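Local coordinates for putative outer membrane protein (LpxR) (Salmonella typhimurium, PDB 3FID) that probably removes acyl chains from lipid A as a deacylase of the bacterial outer membrane, and carries bound zinc, at residues A[30-41]-A[53-63]; A[93-101]-A[146-154]. One frame throughout, in Å; residues are numbered along the deposited sequence.

Contact 1 of 2, residues A[30-41]-A[53-63]; sequences RGDYTAGLFLGY and FHIAQDIYSPS. With ZN (zinc ion), chain G; ZN (zinc ion), chain E; ZN (zinc ion), chain D.
Y33 and Y60 pair across the hairpin where strands 33-41 and 53-60, the two arms of an antiparallel β-hairpin in the wall of an outer-membrane β-barrel, slip by one residue at a classic β-bulge. T34 N and, weakly, A35 N both give their hydrogens to I59 O. Y33 illustrates how one side chain can span several partners. With CG anti to the backbone N (chi1 177°), the ring is carried along the hairpin. CB starts 3.9 Å from Y60 CE1, CG is 3.8 Å and CD2 3.4 Å from that same carbon; the two ring planes are nearly parallel but slid apart. CD2 also turns the ring edge to I59 O, while CE2 passes 3.8 Å from D58 CB and CZ 3.4 Å from D58 OD1. At the tip, OH donates a hydrogen bond of 2.5 Å to D58 OD1, arriving from above the carboxylate plane, and lies close over the bare CA of G36. D58 OD1 is also gripped by R205, and D58 OD2 by H84, which binds the same zinc ion as H54 NE2 and D104. Further along this face, F38 CE2 rests 3.5 Å from H54 CB. On the bulge itself, T34 holds another zinc ion through O and OG1, with D10 as a partner. Beyond it, S63 OG accepts G31 N at 2.9 Å while lying over one face of the R30 guanidinium.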
# COMPACT_ATOMS: atom_id res chain seq x y z
N ARG A 30 -12.65 4.52 10.87
CA ARG A 30 -12.16 3.14 10.88
C ARG A 30 -10.67 3.09 11.12
O ARG A 30 -9.98 4.12 11.06
CB ARG A 30 -12.53 2.43 9.58
CG ARG A 30 -14.03 2.12 9.58
CD ARG A 30 -14.39 0.96 8.77
NE ARG A 30 -13.74 -0.29 9.13
CZ ARG A 30 -14.19 -1.19 10.00
NH1 ARG A 30 -13.50 -2.30 10.21
NH2 ARG A 30 -15.32 -1.00 10.67
N GLY A 31 -10.16 1.90 11.40
CA GLY A 31 -8.74 1.79 11.67
C GLY A 31 -8.09 0.58 11.07
O GLY A 31 -7.02 0.21 11.55
N ASP A 32 -8.68 -0.00 10.02
CA ASP A 32 -8.26 -1.30 9.48
C ASP A 32 -6.75 -1.43 9.23
O ASP A 32 -6.15 -2.43 9.58
CB ASP A 32 -8.97 -1.63 8.16
CG ASP A 32 -10.46 -1.79 8.31
OD1 ASP A 32 -11.14 -0.85 8.77
OD2 ASP A 32 -10.95 -2.86 7.89
N TYR A 33 -6.16 -0.44 8.54
CA TYR A 33 -4.73 -0.44 8.24
C TYR A 33 -4.12 0.64 9.11
O TYR A 33 -4.31 1.83 8.87
CB TYR A 33 -4.51 -0.17 6.76
CG TYR A 33 -3.09 -0.07 6.29
CD1 TYR A 33 -2.74 0.77 5.22
CD2 TYR A 33 -2.08 -0.85 6.86
CE1 TYR A 33 -1.41 0.85 4.73
CE2 TYR A 33 -0.74 -0.78 6.37
CZ TYR A 33 -0.42 0.06 5.33
OH TYR A 33 0.90 0.11 4.87
N THR A 34 -3.45 0.21 10.17
CA THR A 34 -3.05 1.15 11.21
C THR A 34 -1.63 1.75 11.04
O THR A 34 -1.40 2.92 11.38
CB THR A 34 -3.32 0.60 12.66
OG1 THR A 34 -3.22 1.67 13.60
CG2 THR A 34 -2.35 -0.51 13.06
N ALA A 35 -0.69 0.98 10.50
CA ALA A 35 0.65 1.50 10.29
C ALA A 35 1.34 0.75 9.16
O ALA A 35 1.16 -0.45 8.98
CB ALA A 35 1.50 1.37 11.60
N GLY A 36 2.20 1.47 8.44
CA GLY A 36 3.10 0.81 7.50
C GLY A 36 4.49 1.43 7.59
O GLY A 36 4.62 2.65 7.81
N LEU A 37 5.51 0.59 7.46
CA LEU A 37 6.91 1.03 7.27
C LEU A 37 7.48 0.26 6.09
O LEU A 37 7.27 -0.96 5.99
CB LEU A 37 7.78 0.77 8.50
CG LEU A 37 9.16 1.50 8.45
CD1 LEU A 37 9.05 2.99 8.09
CD2 LEU A 37 9.93 1.36 9.77
N PHE A 38 8.20 0.95 5.23
CA PHE A 38 8.74 0.36 4.00
C PHE A 38 10.07 1.05 3.70
O PHE A 38 10.18 2.27 3.79
CB PHE A 38 7.70 0.57 2.84
CG PHE A 38 8.21 0.23 1.46
CD1 PHE A 38 9.03 1.12 0.78
CD2 PHE A 38 7.80 -0.93 0.80
CE1 PHE A 38 9.50 0.85 -0.52
CE2 PHE A 38 8.24 -1.24 -0.52
CZ PHE A 38 9.12 -0.33 -1.17
N LEU A 39 11.07 0.25 3.36
CA LEU A 39 12.37 0.75 2.91
C LEU A 39 12.68 -0.00 1.63
O LEU A 39 12.54 -1.24 1.57
CB LEU A 39 13.44 0.52 3.99
CG LEU A 39 14.88 1.02 3.80
CD1 LEU A 39 14.99 2.53 3.54
CD2 LEU A 39 15.74 0.64 5.02
N GLY A 40 13.02 0.73 0.58
CA GLY A 40 13.21 0.08 -0.71
C GLY A 40 14.35 0.71 -1.51
O GLY A 40 14.72 1.85 -1.29
N TYR A 41 14.90 -0.08 -2.43
CA TYR A 41 15.95 0.40 -3.34
C TYR A 41 15.63 -0.08 -4.74
O TYR A 41 15.31 -1.26 -4.92
CB TYR A 41 17.32 -0.15 -2.92
CG TYR A 41 18.42 0.23 -3.90
CD1 TYR A 41 19.03 -0.73 -4.73
CD2 TYR A 41 18.81 1.56 -4.02
CE1 TYR A 41 20.02 -0.35 -5.62
CE2 TYR A 41 19.77 1.95 -4.92
CZ TYR A 41 20.38 0.99 -5.71
OH TYR A 41 21.37 1.42 -6.55
N PHE A 53 14.43 -3.85 -4.55
CA PHE A 53 14.45 -4.68 -3.35
C PHE A 53 13.74 -3.88 -2.27
O PHE A 53 13.89 -2.66 -2.22
CB PHE A 53 15.90 -4.93 -2.91
CG PHE A 53 16.02 -5.45 -1.49
CD1 PHE A 53 15.70 -6.78 -1.18
CD2 PHE A 53 16.45 -4.61 -0.45
CE1 PHE A 53 15.84 -7.27 0.14
CE2 PHE A 53 16.57 -5.08 0.88
CZ PHE A 53 16.28 -6.40 1.17
N HIS A 54 13.04 -4.56 -1.36
CA HIS A 54 12.41 -3.86 -0.25
C HIS A 54 12.23 -4.78 0.95
O HIS A 54 12.28 -6.00 0.81
CB HIS A 54 11.04 -3.33 -0.66
CG HIS A 54 9.98 -4.39 -0.75
ND1 HIS A 54 9.86 -5.22 -1.84
CD2 HIS A 54 9.03 -4.78 0.13
CE1 HIS A 54 8.86 -6.07 -1.63
NE2 HIS A 54 8.33 -5.81 -0.45
N ILE A 55 12.08 -4.16 2.11
CA ILE A 55 11.62 -4.82 3.33
C ILE A 55 10.48 -3.93 3.86
O ILE A 55 10.53 -2.69 3.73
CB ILE A 55 12.76 -4.97 4.37
CG1 ILE A 55 12.24 -5.51 5.72
CG2 ILE A 55 13.46 -3.64 4.61
CD1 ILE A 55 12.25 -7.08 5.86
N ALA A 56 9.45 -4.55 4.45
CA ALA A 56 8.32 -3.77 4.93
C ALA A 56 7.56 -4.49 6.05
O ALA A 56 7.64 -5.72 6.17
CB ALA A 56 7.38 -3.46 3.76
N GLN A 57 6.86 -3.70 6.86
CA GLN A 57 5.95 -4.24 7.88
C GLN A 57 4.65 -3.45 7.84
O GLN A 57 4.65 -2.21 7.93
CB GLN A 57 6.56 -4.15 9.29
CG GLN A 57 5.76 -4.98 10.35
CD GLN A 57 5.90 -4.46 11.76
OE1 GLN A 57 5.88 -3.25 12.00
NE2 GLN A 57 6.06 -5.37 12.71
N ASP A 58 3.54 -4.16 7.69
CA ASP A 58 2.23 -3.53 7.72
C ASP A 58 1.40 -4.14 8.84
O ASP A 58 1.47 -5.35 9.05
CB ASP A 58 1.57 -3.76 6.38
CG ASP A 58 2.31 -3.05 5.28
OD1 ASP A 58 2.44 -1.81 5.40
OD2 ASP A 58 2.77 -3.75 4.36
N ILE A 59 0.67 -3.29 9.55
CA ILE A 59 -0.05 -3.65 10.78
C ILE A 59 -1.54 -3.32 10.56
O ILE A 59 -1.87 -2.22 10.07
CB ILE A 59 0.50 -2.88 11.99
CG1 ILE A 59 2.03 -3.10 12.10
CG2 ILE A 59 -0.22 -3.30 13.34
CD1 ILE A 59 2.65 -2.37 13.31
N TYR A 60 -2.40 -4.28 10.91
CA TYR A 60 -3.84 -4.23 10.68
C TYR A 60 -4.54 -4.39 12.02
O TYR A 60 -4.01 -5.06 12.91
CB TYR A 60 -4.30 -5.32 9.69
CG TYR A 60 -3.61 -5.12 8.36
CD1 TYR A 60 -4.06 -4.16 7.47
CD2 TYR A 60 -2.45 -5.83 8.03
CE1 TYR A 60 -3.40 -3.90 6.25
CE2 TYR A 60 -1.78 -5.59 6.81
CZ TYR A 60 -2.26 -4.62 5.95
OH TYR A 60 -1.62 -4.35 4.75
N SER A 61 -5.71 -3.76 12.14
CA SER A 61 -6.30 -3.47 13.48
C SER A 61 -7.84 -3.56 13.41
O SER A 61 -8.42 -3.26 12.36
CB SER A 61 -5.88 -2.07 13.94
OG SER A 61 -6.44 -1.75 15.22
N PRO A 62 -8.49 -3.98 14.53
CA PRO A 62 -9.94 -3.74 14.67
C PRO A 62 -10.21 -2.22 14.72
O PRO A 62 -9.27 -1.43 14.90
CB PRO A 62 -10.31 -4.34 16.05
CG PRO A 62 -9.08 -4.90 16.63
CD PRO A 62 -7.91 -4.65 15.70
N SER A 63 -11.46 -1.83 14.61
CA SER A 63 -11.80 -0.41 14.51
C SER A 63 -12.55 0.05 15.74
O SER A 63 -13.18 -0.77 16.43
CB SER A 63 -12.64 -0.14 13.24
OG SER A 63 -11.85 -0.30 12.07
ZN ZN G . -2.72 3.30 13.21
ZN ZN E . 6.56 -6.77 -0.01
ZN ZN D . 21.44 2.11 -8.74
O HOH W 1 -4.49 0.04 16.05
O HOH W 2 4.83 -5.90 -1.20

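Contact 2 of 2, residues A[93-101]-A[146-154]; sequences ATNWLRYRL and KGMVSLTPA. With CXE (pentaethylene glycol monodecyl ether), chain M.
Two torsions set the meeting of L97 and V149: with CG roughly anti to the backbone N (chi1 -160°), L97 leans across toward strand 146-151, and chi1 of 60° at V149 leaves its CG2 anti to the backbone N, so that L97 CD1 and V149 CG2 pack 3.6 Å apart. L151 brings CD2 within 3.9 Å of W96 CE3, meeting the indole at its edge. These apolar groups form a strip along which the decyl chain of a bound detergent lies. L97 CD1 is 3.8 Å from its C6, V149 CG1 is 3.8 Å from its C8, and L151 CG is 3.7 Å from its C9. The reverse face carries R98 and S150, then R100 and M148, at hydrogen-bonded pairs. M148 SD sits 3.8 Å from R100 NH2, a nitrogen that also donates hydrogen bonds to the carbonyl oxygens of N197 and L202, while E88 takes R100 NH1 in a salt bridge. R98 reaches past T152 CG2 to N90, H209 and S195. Where regular pairing ends, T152 N still donates to W96 O at 3.1 Å, but from well above the carbonyl plane (62° out of it), and a water joins T152 OG1 to T94 O. Strands 97-101 and 146-151 thus divide their chemistry by face, hydrocarbon outward against detergent and arginines inward, as is typical of a transmembrane antiparallel β-barrel.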
# COMPACT_ATOMS: atom_id res chain seq x y z
N ALA A 93 8.26 -1.98 -21.59
CA ALA A 93 8.43 -2.92 -22.71
C ALA A 93 8.52 -2.16 -24.01
O ALA A 93 9.34 -2.50 -24.91
CB ALA A 93 7.30 -3.91 -22.76
N THR A 94 7.70 -1.12 -24.11
CA THR A 94 7.70 -0.19 -25.24
C THR A 94 7.26 1.22 -24.74
O THR A 94 7.08 1.40 -23.54
CB THR A 94 6.71 -0.73 -26.29
OG1 THR A 94 6.55 0.23 -27.33
CG2 THR A 94 5.40 -0.97 -25.65
N ASN A 95 7.10 2.19 -25.64
CA ASN A 95 6.55 3.53 -25.30
C ASN A 95 5.08 3.52 -24.90
O ASN A 95 4.54 4.53 -24.42
CB ASN A 95 6.73 4.53 -26.46
CG ASN A 95 7.95 5.47 -26.29
OD1 ASN A 95 8.95 5.13 -25.64
ND2 ASN A 95 7.86 6.64 -26.91
N TRP A 96 4.42 2.38 -25.11
CA TRP A 96 2.99 2.25 -24.86
C TRP A 96 2.64 1.17 -23.82
O TRP A 96 1.46 0.96 -23.56
CB TRP A 96 2.22 2.00 -26.16
CG TRP A 96 2.72 0.81 -26.91
CD1 TRP A 96 3.72 0.80 -27.86
CD2 TRP A 96 2.26 -0.55 -26.79
NE1 TRP A 96 3.91 -0.49 -28.33
CE2 TRP A 96 3.03 -1.34 -27.70
CE3 TRP A 96 1.27 -1.19 -26.02
CZ2 TRP A 96 2.85 -2.72 -27.84
CZ3 TRP A 96 1.09 -2.58 -26.17
CH2 TRP A 96 1.89 -3.32 -27.07
N LEU A 97 3.65 0.50 -23.24
CA LEU A 97 3.43 -0.57 -22.27
C LEU A 97 4.44 -0.53 -21.13
O LEU A 97 5.64 -0.46 -21.37
CB LEU A 97 3.52 -1.95 -22.94
CG LEU A 97 2.84 -3.06 -22.12
CD1 LEU A 97 1.42 -3.29 -22.64
CD2 LEU A 97 3.63 -4.34 -22.08
N ARG A 98 3.95 -0.56 -19.89
CA ARG A 98 4.78 -0.84 -18.72
C ARG A 98 4.36 -2.17 -18.09
O ARG A 98 3.17 -2.47 -18.01
CB ARG A 98 4.71 0.30 -17.69
CG ARG A 98 5.42 -0.02 -16.35
CD ARG A 98 5.20 1.06 -15.31
NE ARG A 98 5.86 2.33 -15.63
CZ ARG A 98 7.16 2.58 -15.48
NH1 ARG A 98 7.64 3.78 -15.79
NH2 ARG A 98 8.00 1.62 -15.07
N TYR A 99 5.32 -3.00 -17.68
CA TYR A 99 4.99 -4.18 -16.87
C TYR A 99 5.90 -4.34 -15.65
O TYR A 99 7.03 -3.82 -15.60
CB TYR A 99 4.93 -5.45 -17.71
CG TYR A 99 6.28 -5.93 -18.16
CD1 TYR A 99 6.96 -6.91 -17.44
CD2 TYR A 99 6.90 -5.39 -19.30
CE1 TYR A 99 8.24 -7.35 -17.84
CE2 TYR A 99 8.17 -5.80 -19.70
CZ TYR A 99 8.83 -6.78 -18.97
OH TYR A 99 10.07 -7.22 -19.35
N ARG A 100 5.39 -5.09 -14.67
CA ARG A 100 6.11 -5.36 -13.43
C ARG A 100 5.89 -6.79 -13.04
O ARG A 100 4.81 -7.34 -13.24
CB ARG A 100 5.61 -4.46 -12.30
CG ARG A 100 6.06 -3.06 -12.43
CD ARG A 100 6.19 -2.46 -11.07
NE ARG A 100 5.02 -1.71 -10.75
CZ ARG A 100 4.50 -1.64 -9.53
NH1 ARG A 100 5.04 -2.29 -8.49
NH2 ARG A 100 3.42 -0.93 -9.37
N LEU A 101 6.93 -7.40 -12.47
CA LEU A 101 6.86 -8.80 -12.05
C LEU A 101 7.65 -8.90 -10.76
O LEU A 101 8.79 -8.49 -10.73
CB LEU A 101 7.51 -9.71 -13.11
CG LEU A 101 6.73 -9.98 -14.40
CD1 LEU A 101 7.64 -10.64 -15.43
CD2 LEU A 101 5.54 -10.86 -14.06
N LYS A 146 3.55 -11.44 -7.89
CA LYS A 146 2.88 -10.19 -8.25
C LYS A 146 3.13 -9.82 -9.70
O LYS A 146 4.24 -10.00 -10.21
CB LYS A 146 3.38 -9.04 -7.36
CG LYS A 146 3.09 -9.24 -5.87
CD LYS A 146 3.62 -8.11 -5.05
CE LYS A 146 5.10 -8.26 -4.79
NZ LYS A 146 5.63 -7.05 -4.12
N GLY A 147 2.13 -9.27 -10.37
CA GLY A 147 2.37 -8.81 -11.74
C GLY A 147 1.45 -7.66 -12.05
O GLY A 147 0.35 -7.58 -11.51
N MET A 148 1.93 -6.76 -12.92
CA MET A 148 1.11 -5.65 -13.39
C MET A 148 1.42 -5.38 -14.86
O MET A 148 2.57 -5.47 -15.28
CB MET A 148 1.36 -4.39 -12.56
CG MET A 148 0.45 -3.23 -12.91
SD MET A 148 0.88 -1.75 -12.01
CE MET A 148 1.87 -0.99 -13.31
N VAL A 149 0.38 -5.09 -15.64
CA VAL A 149 0.58 -4.49 -16.95
C VAL A 149 -0.29 -3.26 -17.13
O VAL A 149 -1.46 -3.26 -16.75
CB VAL A 149 0.37 -5.50 -18.12
CG1 VAL A 149 -1.01 -6.07 -18.12
CG2 VAL A 149 0.67 -4.83 -19.47
N SER A 150 0.29 -2.22 -17.73
CA SER A 150 -0.37 -0.94 -17.91
C SER A 150 -0.11 -0.48 -19.32
O SER A 150 1.01 -0.60 -19.81
CB SER A 150 0.23 0.08 -16.93
OG SER A 150 -0.41 1.34 -17.06
N LEU A 151 -1.14 0.04 -19.98
CA LEU A 151 -0.95 0.81 -21.20
C LEU A 151 -0.64 2.23 -20.77
O LEU A 151 -1.04 2.66 -19.68
CB LEU A 151 -2.21 0.79 -22.07
CG LEU A 151 -2.68 -0.58 -22.54
CD1 LEU A 151 -4.08 -0.43 -23.15
CD2 LEU A 151 -1.71 -1.19 -23.55
N THR A 152 0.11 2.94 -21.60
CA THR A 152 0.67 4.23 -21.20
C THR A 152 0.48 5.39 -22.22
O THR A 152 1.44 6.14 -22.49
CB THR A 152 2.19 4.10 -20.85
OG1 THR A 152 2.94 3.79 -22.03
CG2 THR A 152 2.44 3.01 -19.84
N PRO A 153 -0.74 5.55 -22.78
CA PRO A 153 -0.90 6.71 -23.66
C PRO A 153 -0.78 8.03 -22.87
O PRO A 153 -1.37 8.19 -21.79
CB PRO A 153 -2.32 6.55 -24.22
CG PRO A 153 -3.07 5.75 -23.12
CD PRO A 153 -1.99 4.77 -22.65
N ALA A 154 0.02 8.94 -23.40
CA ALA A 154 0.26 10.22 -22.75
C ALA A 154 0.63 11.17 -23.86
O ALA A 154 1.09 10.73 -24.93
CB ALA A 154 1.42 10.11 -21.76
C1 CXE M . 3.11 -7.69 -26.90
C2 CXE M . 1.89 -8.13 -26.13
C3 CXE M . 0.95 -6.96 -25.84
C4 CXE M . 0.32 -7.05 -24.45
C5 CXE M . -0.97 -6.23 -24.34
C6 CXE M . -1.31 -5.97 -22.88
C7 CXE M . -2.37 -4.88 -22.68
C8 CXE M . -2.94 -4.96 -21.26
C9 CXE M . -3.63 -3.68 -20.78
C10 CXE M . -4.95 -4.00 -20.09
O11 CXE M . -5.51 -2.81 -19.53
C12 CXE M . -6.95 -2.77 -19.61
C13 CXE M . -7.60 -2.68 -18.22
O14 CXE M . -8.73 -1.79 -18.23
C15 CXE M . -9.27 -1.54 -16.93
C16 CXE M . -9.86 -0.13 -16.81
O17 CXE M . -11.01 -0.16 -15.97
C18 CXE M . -11.11 0.91 -15.01
C19 CXE M . -12.35 0.71 -14.12
O20 CXE M . -11.98 0.59 -12.74
C21 CXE M . -13.06 0.24 -11.86
C22 CXE M . -13.26 1.40 -10.90
O23 CXE M . -14.24 1.11 -9.90
C24 CXE M . -14.89 2.29 -9.44
C25 CXE M . -16.39 2.10 -9.57
O26 CXE M . -17.04 3.33 -9.31
O HOH W 3 5.60 3.12 -21.65

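Contacts 1 and 2 have centres about 26 Å apart, yet they belong to one continuous run of antiparallel neighbours: 33-44, 49-60, 80-94, 97-108 and 140-157. Strand 80-94 is the strand between them, supplying H84 next to contact 1 and E88 and N90 to contact 2. They touch directly where K146 NZ of 146-154 packs 4.2 Å from H54 CE1 of 53-63. K146 also forms a salt bridge with the zinc ligand D104, and the nearest atom of its side chain is about 4 Å from the zinc ion. One end of contact 2 therefore borders the zinc site of contact 1, whereas its other end lines a detergent pocket, consistent with lipid on the barrel's outside.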